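Local coordinates for Dye type peroxidase A (Streptomyces lividans 1326, PDB 6GZW), which probably uses haem and hydrogen peroxide to oxidise dyes and other substrates, as a member of the dye-decolourising peroxidase family, at residues A[35-40]-A[44-49]; A[55-60]-A[84-89]; A[125-130]-A[358-363]. All blocks are in the same frame, centred on the assembly; numbering follows the deposited sequence.

Interaction 1 of 3, residues A[35-40]-A[44-49]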
ATOM      1  N   PHE A  35       7.143 -15.107 -11.840  1.00 12.73           N
ATOM      2  CA  PHE A  35       7.825 -16.306 -11.385  1.00 12.69           C
ATOM      3  C   PHE A  35       8.656 -16.889 -12.529  1.00 13.27           C
ATOM      4  O   PHE A  35       8.216 -16.803 -13.691  1.00 12.52           O
ATOM      5  CB  PHE A  35       6.815 -17.371 -10.942  1.00 12.64           C
ATOM      6  CG  PHE A  35       6.007 -17.003  -9.740  1.00 12.39           C
ATOM      7  CD1 PHE A  35       4.822 -16.296  -9.885  1.00 12.17           C
ATOM      8  CD2 PHE A  35       6.366 -17.415  -8.458  1.00 12.29           C
ATOM      9  CE1 PHE A  35       4.027 -15.955  -8.805  1.00 12.12           C
ATOM     10  CE2 PHE A  35       5.562 -17.069  -7.355  1.00 12.81           C
ATOM     11  CZ  PHE A  35       4.396 -16.330  -7.535  1.00 12.46           C
ATOM     12  N   ASP A  36       9.814 -17.454 -12.210  1.00 13.77           N
ATOM     13  CA  ASP A  36      10.560 -18.304 -13.144  1.00 14.14           C
ATOM     14  C   ASP A  36      10.496 -19.752 -12.735  1.00 14.55           C
ATOM     15  O   ASP A  36      10.648 -20.098 -11.559  1.00 15.19           O
ATOM     16  CB  ASP A  36      12.023 -17.885 -13.251  1.00 14.22           C
ATOM     17  CG  ASP A  36      12.199 -16.576 -14.002  1.00 14.13           C
ATOM     18  OD1 ASP A  36      11.387 -16.279 -14.891  1.00 14.17           O
ATOM     19  OD2 ASP A  36      13.190 -15.870 -13.726  1.00 15.02           O
ATOM     20  N   LEU A  37      10.269 -20.620 -13.701  1.00 14.47           N
ATOM     21  CA  LEU A  37      10.273 -22.053 -13.411  1.00 15.01           C
ATOM     22  C   LEU A  37      11.630 -22.510 -12.881  1.00 15.13           C
ATOM     23  O   LEU A  37      12.679 -22.063 -13.342  1.00 16.97           O
ATOM     24  CB  LEU A  37       9.893 -22.839 -14.675  1.00 15.06           C
ATOM     25  CG  LEU A  37       8.439 -22.701 -15.123  1.00 15.08           C
ATOM     26  CD1 LEU A  37       8.299 -23.280 -16.514  1.00 16.29           C
ATOM     27  CD2 LEU A  37       7.490 -23.396 -14.199  1.00 16.44           C
ATOM     28  N   ALA A  38      11.574 -23.367 -11.872  1.00 15.96           N
ATOM     29  CA  ALA A  38      12.754 -23.932 -11.275  1.00 17.65           C
ATOM     30  C   ALA A  38      13.341 -25.018 -12.182  1.00 18.47           C
ATOM     31  O   ALA A  38      12.656 -25.577 -13.038  1.00 17.36           O
ATOM     32  CB  ALA A  38      12.394 -24.530  -9.920  1.00 18.08           C
ATOM     33  N   ALA A  39      14.605 -25.324 -11.944  1.00 19.71           N
ATOM     34  CA  ALA A  39      15.213 -26.525 -12.502  1.00 21.39           C
ATOM     35  C   ALA A  39      14.358 -27.743 -12.118  1.00 20.49           C
ATOM     36  O   ALA A  39      13.970 -27.921 -10.958  1.00 24.54           O
ATOM     37  CB  ALA A  39      16.640 -26.669 -11.990  1.00 21.57           C
ATOM     38  N   GLY A  40      14.022 -28.556 -13.103  1.00 20.62           N
ATOM     39  CA  GLY A  40      13.186 -29.729 -12.863  1.00 20.06           C
ATOM     40  C   GLY A  40      11.703 -29.490 -13.064  1.00 19.61           C
ATOM     41  O   GLY A  40      10.923 -30.433 -12.984  1.00 19.60           O
ATOM     42  N   LYS A  44       4.634 -30.630 -17.299  1.00 19.24           N
ATOM     43  CA  LYS A  44       3.780 -31.307 -16.361  1.00 19.87           C
ATOM     44  C   LYS A  44       3.784 -30.600 -15.001  1.00 17.98           C
ATOM     45  O   LYS A  44       2.756 -30.501 -14.363  1.00 18.60           O
ATOM     46  CB  LYS A  44       4.145 -32.795 -16.258  1.00 22.31           C
ATOM     47  CG  LYS A  44       3.656 -33.611 -17.466  1.00 24.90           C
ATOM     48  CD  LYS A  44       3.475 -35.092 -17.130  1.00 26.22           C
ATOM     49  N   GLU A  45       4.921 -30.050 -14.607  1.00 17.14           N
ATOM     50  CA  GLU A  45       5.004 -29.321 -13.336  1.00 16.97           C
ATOM     51  C   GLU A  45       4.312 -27.963 -13.444  1.00 15.81           C
ATOM     52  O   GLU A  45       3.654 -27.517 -12.507  1.00 17.13           O
ATOM     53  CB  GLU A  45       6.454 -29.167 -12.883  1.00 17.95           C
ATOM     54  CG  GLU A  45       7.105 -30.500 -12.471  1.00 19.20           C
ATOM     55  CD  GLU A  45       7.571 -31.362 -13.640  1.00 20.63           C
ATOM     56  OE1 GLU A  45       7.804 -30.833 -14.747  1.00 19.92           O
ATOM     57  OE2 GLU A  45       7.718 -32.589 -13.445  1.00 24.11           O
ATOM     58  N   ALA A  46       4.454 -27.308 -14.585  1.00 15.16           N
ATOM     59  CA  ALA A  46       3.704 -26.087 -14.847  1.00 14.41           C
ATOM     60  C   ALA A  46       2.193 -26.317 -14.886  1.00 14.65           C
ATOM     61  O   ALA A  46       1.433 -25.483 -14.392  1.00 13.64           O
ATOM     62  CB  ALA A  46       4.155 -25.440 -16.156  1.00 14.10           C
ATOM     63  N   ALA A  47       1.747 -27.426 -15.496  1.00 14.11           N
ATOM     64  CA  ALA A  47       0.323 -27.742 -15.530  1.00 14.70           C
ATOM     65  C   ALA A  47      -0.235 -27.920 -14.117  1.00 14.99           C
ATOM     66  O   ALA A  47      -1.264 -27.355 -13.772  1.00 15.59           O
ATOM     67  CB  ALA A  47       0.065 -28.981 -16.388  1.00 15.11           C
ATOM     68  N   ALA A  48       0.480 -28.668 -13.278  1.00 15.37           N
ATOM     69  CA  ALA A  48       0.097 -28.831 -11.879  1.00 14.46           C
ATOM     70  C   ALA A  48       0.066 -27.494 -11.101  1.00 13.57           C
ATOM     71  O   ALA A  48      -0.805 -27.290 -10.262  1.00 13.37           O
ATOM     72  CB  ALA A  48       1.020 -29.823 -11.183  1.00 15.35           C
ATOM     73  N   LEU A  49       0.995 -26.590 -11.417  1.00 14.15           N
ATOM     74  CA  LEU A  49       1.047 -25.281 -10.773  1.00 13.43           C
ATOM     75  C   LEU A  49      -0.171 -24.424 -11.134  1.00 14.02           C
ATOM     76  O   LEU A  49      -0.790 -23.832 -10.263  1.00 13.14           O
ATOM     77  CB  LEU A  49       2.346 -24.558 -11.137  1.00 13.91           C
ATOM     78  CG  LEU A  49       2.465 -23.090 -10.693  1.00 12.90           C
ATOM     79  CD1 LEU A  49       2.363 -22.993  -9.184  1.00 13.44           C
ATOM     80  CD2 LEU A  49       3.806 -22.550 -11.107  1.00 14.14           C
TER
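With chi1 at -70° and the chain extended beyond it, the side chain of L37 reaches from the strand toward helix 43-61, where its CD2 methyl meets CB of A46 at 4.4 Å. The separation is near the upper limit for apolar contact, so this is light packing of one methyl on another. On the helix, E45 has CG anti to its own carbonyl carbon, then bends at chi2, 79°. The bend lays the carboxylate beside the carbonyl of G40, with E45 CD 3.5 Å from G40 O. Two oxygen-bearing groups meet there without a hydrogen bond. OE1 of E45 finds its polar partner at the backbone N of G42, in the connection between the segments. G40 itself lies in the loop beyond the end of the strand. The contact buries 156 Å² in all and spans the strand-to-helix connection, residues 38-42, of the N-terminal ferredoxin-like half. Outward from the contact, F92 of helix 90-95 packs on both L37 and A46, while F35 meets the ring of W53 further along helix 43-61 and touches V128 of the adjoining strand 126-132.

Interaction 2 of 3, residues A[55-60]-A[84-89]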
ATOM      1  N   ASP A  55      -7.273 -23.188  -8.459  1.00 14.87           N
ATOM      2  CA  ASP A  55      -8.091 -23.559  -7.318  1.00 15.73           C
ATOM      3  C   ASP A  55      -7.994 -22.540  -6.166  1.00 14.24           C
ATOM      4  O   ASP A  55      -8.993 -22.167  -5.564  1.00 13.71           O
ATOM      5  CB  ASP A  55      -7.684 -24.965  -6.852  1.00 18.20           C
ATOM      6  CG  ASP A  55      -8.559 -25.486  -5.707  1.00 20.11           C
ATOM      7  OD1 ASP A  55      -9.747 -25.747  -5.946  1.00 24.10           O
ATOM      8  OD2 ASP A  55      -8.048 -25.624  -4.578  1.00 22.37           O
ATOM      9  N   THR A  56      -6.785 -22.047  -5.908  1.00 13.86           N
ATOM     10  CA  THR A  56      -6.556 -20.980  -4.927  1.00 13.59           C
ATOM     11  C   THR A  56      -7.315 -19.713  -5.348  1.00 13.70           C
ATOM     12  O   THR A  56      -8.018 -19.134  -4.539  1.00 14.05           O
ATOM     13  CB  THR A  56      -5.040 -20.736  -4.741  1.00 13.95           C
ATOM     14  OG1 THR A  56      -4.480 -21.923  -4.176  1.00 15.52           O
ATOM     15  CG2 THR A  56      -4.717 -19.520  -3.835  1.00 14.31           C
ATOM     16  N   ALA A  57      -7.183 -19.306  -6.600  1.00 13.37           N
ATOM     17  CA  ALA A  57      -7.899 -18.133  -7.059  1.00 13.35           C
ATOM     18  C   ALA A  57      -9.421 -18.273  -6.894  1.00 12.88           C
ATOM     19  O   ALA A  57     -10.084 -17.365  -6.406  1.00 12.51           O
ATOM     20  CB  ALA A  57      -7.574 -17.842  -8.510  1.00 12.79           C
ATOM     21  N   ARG A  58      -9.969 -19.422  -7.321  1.00 12.71           N
ATOM     22  CA  ARG A  58     -11.394 -19.690  -7.217  1.00 13.90           C
ATOM     23  C   ARG A  58     -11.890 -19.541  -5.788  1.00 12.95           C
ATOM     24  O   ARG A  58     -12.852 -18.818  -5.515  1.00 12.58           O
ATOM     25  CB  ARG A  58     -11.719 -21.084  -7.762  1.00 15.63           C
ATOM     26  CG  ARG A  58     -13.203 -21.354  -8.012  1.00 18.06           C
ATOM     27  CD  ARG A  58     -13.910 -22.068  -6.879  1.00 21.03           C
ATOM     28  NE  ARG A  58     -13.203 -23.278  -6.451  1.00 22.38           N
ATOM     29  CZ  ARG A  58     -13.425 -23.914  -5.309  1.00 22.98           C
ATOM     30  NH1 ARG A  58     -14.359 -23.485  -4.455  1.00 23.66           N
ATOM     31  NH2 ARG A  58     -12.681 -24.959  -5.004  1.00 22.36           N
ATOM     32  N   ARG A  59     -11.206 -20.189  -4.835  1.00 12.68           N
ATOM     33  CA  ARG A  59     -11.634 -20.095  -3.446  1.00 13.03           C
ATOM     34  C   ARG A  59     -11.539 -18.687  -2.926  1.00 11.61           C
ATOM     35  O   ARG A  59     -12.503 -18.156  -2.332  1.00 11.81           O
ATOM     36  CB  ARG A  59     -10.781 -20.992  -2.546  1.00 13.10           C
ATOM     37  CG  ARG A  59     -10.951 -22.496  -2.756  1.00 13.71           C
ATOM     38  CD  ARG A  59      -9.845 -23.329  -2.081  1.00 13.93           C
ATOM     39  NE  ARG A  59      -9.873 -24.717  -2.545  1.00 14.72           N
ATOM     40  CZ  ARG A  59     -10.717 -25.663  -2.109  1.00 14.50           C
ATOM     41  NH1 ARG A  59     -11.594 -25.443  -1.132  1.00 14.21           N
ATOM     42  NH2 ARG A  59     -10.679 -26.867  -2.677  1.00 15.08           N
ATOM     43  N   LEU A  60     -10.365 -18.081  -3.114  1.00 11.88           N
ATOM     44  CA  LEU A  60     -10.123 -16.774  -2.503  1.00 11.86           C
ATOM     45  C   LEU A  60     -11.017 -15.686  -3.093  1.00 11.94           C
ATOM     46  O   LEU A  60     -11.496 -14.820  -2.366  1.00 11.13           O
ATOM     47  CB  LEU A  60      -8.646 -16.395  -2.599  1.00 11.73           C
ATOM     48  CG  LEU A  60      -7.801 -16.868  -1.410  1.00 11.78           C
ATOM     49  CD1 LEU A  60      -7.917 -18.357  -1.094  1.00 11.40           C
ATOM     50  CD2 LEU A  60      -6.365 -16.500  -1.686  1.00 12.04           C
ATOM     51  N   VAL A  84      -7.630 -12.449  -9.372  1.00 11.25           N
ATOM     52  CA  VAL A  84      -6.341 -13.056  -9.676  1.00 10.91           C
ATOM     53  C   VAL A  84      -6.337 -13.408 -11.164  1.00 11.22           C
ATOM     54  O   VAL A  84      -7.271 -14.052 -11.642  1.00 12.26           O
ATOM     55  CB  VAL A  84      -6.092 -14.338  -8.843  1.00 11.38           C
ATOM     56  CG1 VAL A  84      -4.641 -14.782  -9.003  1.00 12.04           C
ATOM     57  CG2 VAL A  84      -6.409 -14.082  -7.386  1.00 11.59           C
ATOM     58  N   THR A  85      -5.290 -12.990 -11.858  1.00 11.29           N
ATOM     59  CA  THR A  85      -5.131 -13.161 -13.301  1.00 10.58           C
ATOM     60  C   THR A  85      -3.759 -13.724 -13.619  1.00 11.20           C
ATOM     61  O   THR A  85      -2.764 -13.314 -13.007  1.00 10.92           O
ATOM     62  CB  THR A  85      -5.179 -11.775 -13.975  1.00 10.49           C
ATOM     63  OG1 THR A  85      -6.255 -11.019 -13.423  1.00 10.92           O
ATOM     64  CG2 THR A  85      -5.306 -11.910 -15.453  1.00 10.86           C
ATOM     65  N   PHE A  86      -3.689 -14.632 -14.593  1.00 11.51           N
ATOM     66  CA  PHE A  86      -2.478 -15.374 -14.901  1.00 12.01           C
ATOM     67  C   PHE A  86      -2.017 -15.188 -16.343  1.00 12.73           C
ATOM     68  O   PHE A  86      -2.852 -15.282 -17.271  1.00 13.02           O
ATOM     69  CB  PHE A  86      -2.731 -16.875 -14.678  1.00 12.01           C
ATOM     70  CG  PHE A  86      -3.234 -17.226 -13.285  1.00 12.39           C
ATOM     71  CD1 PHE A  86      -2.343 -17.321 -12.203  1.00 12.62           C
ATOM     72  CD2 PHE A  86      -4.596 -17.405 -13.033  1.00 12.39           C
ATOM     73  CE1 PHE A  86      -2.787 -17.617 -10.945  1.00 12.78           C
ATOM     74  CE2 PHE A  86      -5.056 -17.698 -11.747  1.00 12.50           C
ATOM     75  CZ  PHE A  86      -4.140 -17.802 -10.698  1.00 13.06           C
ATOM     76  N   GLY A  87      -0.701 -15.041 -16.551  1.00 13.18           N
ATOM     77  CA  GLY A  87      -0.126 -14.981 -17.901  1.00 13.50           C
ATOM     78  C   GLY A  87       1.174 -15.749 -18.050  1.00 14.22           C
ATOM     79  O   GLY A  87       1.801 -16.132 -17.056  1.00 14.19           O
ATOM     80  N   PHE A  88       1.562 -15.968 -19.309  1.00 13.60           N
ATOM     81  CA  PHE A  88       2.776 -16.671 -19.695  1.00 13.97           C
ATOM     82  C   PHE A  88       3.676 -15.754 -20.524  1.00 13.96           C
ATOM     83  O   PHE A  88       3.191 -15.093 -21.466  1.00 13.89           O
ATOM     84  CB  PHE A  88       2.436 -17.921 -20.537  1.00 14.45           C
ATOM     85  CG  PHE A  88       1.502 -18.862 -19.865  1.00 14.10           C
ATOM     86  CD1 PHE A  88       0.131 -18.633 -19.879  1.00 14.78           C
ATOM     87  CD2 PHE A  88       1.985 -19.951 -19.158  1.00 14.44           C
ATOM     88  CE1 PHE A  88      -0.748 -19.475 -19.223  1.00 15.11           C
ATOM     89  CE2 PHE A  88       1.119 -20.795 -18.504  1.00 14.94           C
ATOM     90  CZ  PHE A  88      -0.245 -20.567 -18.530  1.00 14.76           C
ATOM     91  N   GLY A  89       4.967 -15.729 -20.220  1.00 13.15           N
ATOM     92  CA  GLY A  89       5.930 -14.898 -20.934  1.00 15.01           C
ATOM     93  C   GLY A  89       6.552 -15.694 -22.074  1.00 15.36           C
ATOM     94  O   GLY A  89       6.419 -16.928 -22.124  1.00 15.20           O
TER
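Apolar packing carries the contact between A57 and the pair V84 and F86, all three buried. The methyl of A57 points from the helix at the strand, and its CB stands 3.8 Å from CB of V84. This close approach is matched by the backbones, whose CA atoms at A57 and V84 are 5.9 Å apart: a small side chain on the helix lets it settle close to the sheet. V84 turns CG2 as well as CB to the methyl, with CG2 4.1 Å from CB of A57.

The aromatic part is an edge contact. F86 has CG anti to its carbonyl carbon (chi1 -55°), which brings the ring's outer edge alongside the same methyl; CZ of F86 is 4.1 Å from CB of A57, which lies near the ring plane. V84 and F86, two residues apart, thus present their side chains on one face of the strand.

The ionic interactions lie within the helix. NE of R59 donates to OD2 of D55 at 2.9 Å, an almost straight bond (175°), in the guanidinium plane but from above the carboxylate plane. NH2 of R58 reaches the other oxygen, D55 OD1, at 3.2 Å on its syn side but tilted 32° out of the carboxylate plane. The two guanidinium groups also overlap, NH2 of R58 lying 3.5 Å above the plane of the R59 group and over its centre. Both arginines share the D55 carboxylate, and the salt-bridge network probably favours the overlap.

Around the contact, V128 of strand 126-132 packs on V84 and F86, and F14 on A57. T56 and L60 pack on helix 135-149, consistent with the two helices lying side by side on one face of the sheet, as in a ferredoxin-like half.

Interaction 3 of 3, residues A[125-130]-A[358-363]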
ATOM      1  N   ASP A 125       8.924 -16.114 -16.722  1.00 14.13           N
ATOM      2  CA  ASP A 125       8.136 -17.199 -17.321  1.00 14.05           C
ATOM      3  C   ASP A 125       6.643 -17.038 -17.108  1.00 13.56           C
ATOM      4  O   ASP A 125       5.848 -17.333 -18.034  1.00 14.64           O
ATOM      5  CB  ASP A 125       8.559 -18.566 -16.765  1.00 14.59           C
ATOM      6  CG  ASP A 125      10.013 -18.966 -17.122  1.00 14.98           C
ATOM      7  OD1 ASP A 125      10.556 -18.529 -18.185  1.00 15.23           O
ATOM      8  OD2 ASP A 125      10.612 -19.725 -16.294  1.00 14.90           O
ATOM      9  N   LEU A 126       6.247 -16.595 -15.902  1.00 12.54           N
ATOM     10  CA  LEU A 126       4.849 -16.555 -15.488  1.00 13.00           C
ATOM     11  C   LEU A 126       4.548 -15.237 -14.802  1.00 13.43           C
ATOM     12  O   LEU A 126       5.393 -14.733 -14.056  1.00 13.89           O
ATOM     13  CB  LEU A 126       4.540 -17.683 -14.508  1.00 13.31           C
ATOM     14  CG  LEU A 126       4.600 -19.099 -15.079  1.00 13.69           C
ATOM     15  CD1 LEU A 126       4.667 -20.104 -13.950  1.00 14.10           C
ATOM     16  CD2 LEU A 126       3.407 -19.365 -15.998  1.00 14.70           C
ATOM     17  N   TRP A 127       3.349 -14.716 -15.010  1.00 12.91           N
ATOM     18  CA  TRP A 127       2.930 -13.468 -14.348  1.00 12.15           C
ATOM     19  C   TRP A 127       1.613 -13.682 -13.645  1.00 12.12           C
ATOM     20  O   TRP A 127       0.733 -14.354 -14.161  1.00 11.94           O
ATOM     21  CB  TRP A 127       2.792 -12.400 -15.420  1.00 12.11           C
ATOM     22  CG  TRP A 127       2.317 -11.041 -14.992  1.00 11.99           C
ATOM     23  CD1 TRP A 127       3.031 -10.062 -14.323  1.00 12.19           C
ATOM     24  CD2 TRP A 127       1.019 -10.493 -15.242  1.00 12.43           C
ATOM     25  NE1 TRP A 127       2.250  -8.948 -14.179  1.00 12.45           N
ATOM     26  CE2 TRP A 127       1.015  -9.177 -14.731  1.00 12.16           C
ATOM     27  CE3 TRP A 127      -0.136 -10.976 -15.886  1.00 12.36           C
ATOM     28  CZ2 TRP A 127      -0.113  -8.334 -14.827  1.00 12.91           C
ATOM     29  CZ3 TRP A 127      -1.272 -10.145 -15.965  1.00 12.58           C
ATOM     30  CH2 TRP A 127      -1.244  -8.833 -15.461  1.00 12.09           C
ATOM     31  N   VAL A 128       1.477 -13.124 -12.432  1.00 11.70           N
ATOM     32  CA  VAL A 128       0.196 -13.096 -11.751  1.00 11.25           C
ATOM     33  C   VAL A 128      -0.113 -11.678 -11.320  1.00 12.16           C
ATOM     34  O   VAL A 128       0.774 -10.985 -10.777  1.00 10.83           O
ATOM     35  CB  VAL A 128       0.188 -14.008 -10.494  1.00 11.64           C
ATOM     36  CG1 VAL A 128      -1.227 -14.090  -9.933  1.00 11.98           C
ATOM     37  CG2 VAL A 128       0.730 -15.381 -10.840  1.00 11.78           C
ATOM     38  N   GLN A 129      -1.361 -11.257 -11.561  1.00 11.69           N
ATOM     39  CA  GLN A 129      -1.869  -9.970 -11.089  1.00 11.75           C
ATOM     40  C   GLN A 129      -2.909 -10.208 -10.016  1.00 11.34           C
ATOM     41  O   GLN A 129      -3.919 -10.885 -10.233  1.00 11.32           O
ATOM     42  CB  GLN A 129      -2.495  -9.190 -12.249  1.00 11.78           C
ATOM     43  CG  GLN A 129      -3.179  -7.873 -11.859  1.00 12.01           C
ATOM     44  CD  GLN A 129      -3.893  -7.258 -13.036  1.00 12.92           C
ATOM     45  OE1 GLN A 129      -4.893  -7.811 -13.533  1.00 12.87           O
ATOM     46  NE2 GLN A 129      -3.392  -6.134 -13.505  1.00 11.97           N
ATOM     47  N   ILE A 130      -2.673  -9.622  -8.841  1.00 10.62           N
ATOM     48  CA  ILE A 130      -3.610  -9.706  -7.746  1.00 11.29           C
ATOM     49  C   ILE A 130      -4.095  -8.300  -7.418  1.00 10.67           C
ATOM     50  O   ILE A 130      -3.280  -7.387  -7.293  1.00 10.96           O
ATOM     51  CB  ILE A 130      -2.932 -10.328  -6.521  1.00 11.75           C
ATOM     52  CG1 ILE A 130      -2.611 -11.781  -6.874  1.00 12.61           C
ATOM     53  CG2 ILE A 130      -3.834 -10.236  -5.280  1.00 11.79           C
ATOM     54  CD1 ILE A 130      -1.630 -12.408  -5.971  1.00 13.40           C
ATOM     55  N   PHE A 358       2.987 -10.482 -21.451  1.00 12.88           N
ATOM     56  CA  PHE A 358       2.468 -11.819 -21.122  1.00 13.02           C
ATOM     57  C   PHE A 358       1.204 -12.179 -21.900  1.00 13.61           C
ATOM     58  O   PHE A 358       0.378 -11.303 -22.203  1.00 13.01           O
ATOM     59  CB  PHE A 358       2.253 -11.957 -19.611  1.00 13.15           C
ATOM     60  CG  PHE A 358       3.450 -11.543 -18.784  1.00 13.36           C
ATOM     61  CD1 PHE A 358       4.557 -12.374 -18.641  1.00 13.65           C
ATOM     62  CD2 PHE A 358       3.478 -10.299 -18.167  1.00 13.67           C
ATOM     63  CE1 PHE A 358       5.648 -11.980 -17.890  1.00 14.24           C
ATOM     64  CE2 PHE A 358       4.576  -9.900 -17.409  1.00 13.99           C
ATOM     65  CZ  PHE A 358       5.668 -10.736 -17.260  1.00 13.97           C
ATOM     66  N   ALA A 359       1.089 -13.472 -22.228  1.00 13.26           N
ATOM     67  CA  ALA A 359      -0.093 -14.033 -22.864  1.00 13.85           C
ATOM     68  C   ALA A 359      -1.057 -14.509 -21.793  1.00 13.12           C
ATOM     69  O   ALA A 359      -0.766 -15.486 -21.077  1.00 15.22           O
ATOM     70  CB  ALA A 359       0.292 -15.200 -23.759  1.00 14.26           C
ATOM     71  N   VAL A 360      -2.209 -13.873 -21.702  1.00 12.73           N
ATOM     72  CA  VAL A 360      -3.175 -14.128 -20.649  1.00 13.03           C
ATOM     73  C   VAL A 360      -4.352 -14.844 -21.322  1.00 14.14           C
ATOM     74  O   VAL A 360      -5.161 -14.206 -22.011  1.00 14.81           O
ATOM     75  CB  VAL A 360      -3.577 -12.797 -19.986  1.00 13.30           C
ATOM     76  CG1 VAL A 360      -4.755 -12.937 -19.049  1.00 13.23           C
ATOM     77  CG2 VAL A 360      -2.379 -12.196 -19.237  1.00 13.28           C
ATOM     78  N   PRO A 361      -4.437 -16.179 -21.170  1.00 13.96           N
ATOM     79  CA  PRO A 361      -5.496 -16.909 -21.889  1.00 14.84           C
ATOM     80  C   PRO A 361      -6.901 -16.625 -21.397  1.00 14.10           C
ATOM     81  O   PRO A 361      -7.124 -15.826 -20.477  1.00 15.15           O
ATOM     82  CB  PRO A 361      -5.113 -18.364 -21.644  1.00 14.86           C
ATOM     83  CG  PRO A 361      -4.491 -18.317 -20.283  1.00 14.46           C
ATOM     84  CD  PRO A 361      -3.636 -17.099 -20.350  1.00 14.50           C
ATOM     85  N   GLY A 362      -7.885 -17.241 -22.042  1.00 14.71           N
ATOM     86  CA  GLY A 362      -9.272 -17.123 -21.600  1.00 14.32           C
ATOM     87  C   GLY A 362      -9.526 -17.574 -20.173  1.00 15.22           C
ATOM     88  O   GLY A 362      -8.678 -18.221 -19.556  1.00 14.92           O
ATOM     89  N   GLY A 363     -10.697 -17.249 -19.651  1.00 15.61           N
ATOM     90  CA  GLY A 363     -11.023 -17.625 -18.282  1.00 17.04           C
ATOM     91  C   GLY A 363     -11.236 -19.118 -18.168  1.00 17.82           C
ATOM     92  O   GLY A 363     -11.502 -19.809 -19.162  1.00 18.16           O
TER
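W127 and F358 pack with planes near parallel but slid apart. The five-membered ring of W127 and the ring of F358 are inclined by only 7°, with centroids 4.4 Å apart and little overlap. What sits squarely over the phenyl ring is the indole's stem: CB of W127 lies 3.4 Å from the F358 ring centroid and 7° off its normal, a CH-pi contact. CD1 of W127 lies 3.5 Å from CE2 of F358. On the six-membered side of the indole, CZ3 of W127 approaches CG2 of V360 at 4.0 Å, obliquely to the tryptophan ring. F358 and V360, on the same side of their strand, therefore meet different parts of one indole, F358 the five-membered ring and V360 the six-membered one.

The backbone places CB of W127; with CG then anti to the backbone N (chi1 178°), CG and CD1 run out from it over the CD2-CE2 side of the phenyl ring.

The two strands are not neighbours: strand 83-89 runs between them in the antiparallel sheet, so the aromatic pair spans it on one face. G87, bonded through its backbone to W127, brings no side chain to that place. The sheet combines the N-terminal and C-terminal halves of the dimeric alpha-beta-barrel-type fold of dye-decolourising peroxidases, and the pair joins one half to the other.

Further out, V221 of strand 219-228 packs on both W127 and F358, and L32 of strand 29-37 adds to the cover of the indole. Beside W127, D125 and L126 both face F35 in a classic beta bulge. The D125 carboxylate pairs with R95 through OD1 and accepts a hydrogen bond from L37 N at OD2.

How the interactions relate
From the N terminus, interaction 1 closes the shortest loop, a short connection from strand 29-37 into helix 43-61. Interaction 2 follows on the same helix: the chain leaves it and, with 23 residues between the two segments, comes back in strand 83-89. Interaction 3 closes after 227 residues, bringing strand 350-360 back to strand 126-132 and so linking the C-terminal family region to the N-terminal one. The three lie in series, neither nesting nor crossing. They nonetheless share one sheet: F35 N bonds L126 O at 2.8 Å between interactions 1 and 3, and F88 O accepts from A359 N at 2.8 Å between interactions 2 and 3. Interactions 1 and 2 come no nearer than about 6 Å between nearest atoms.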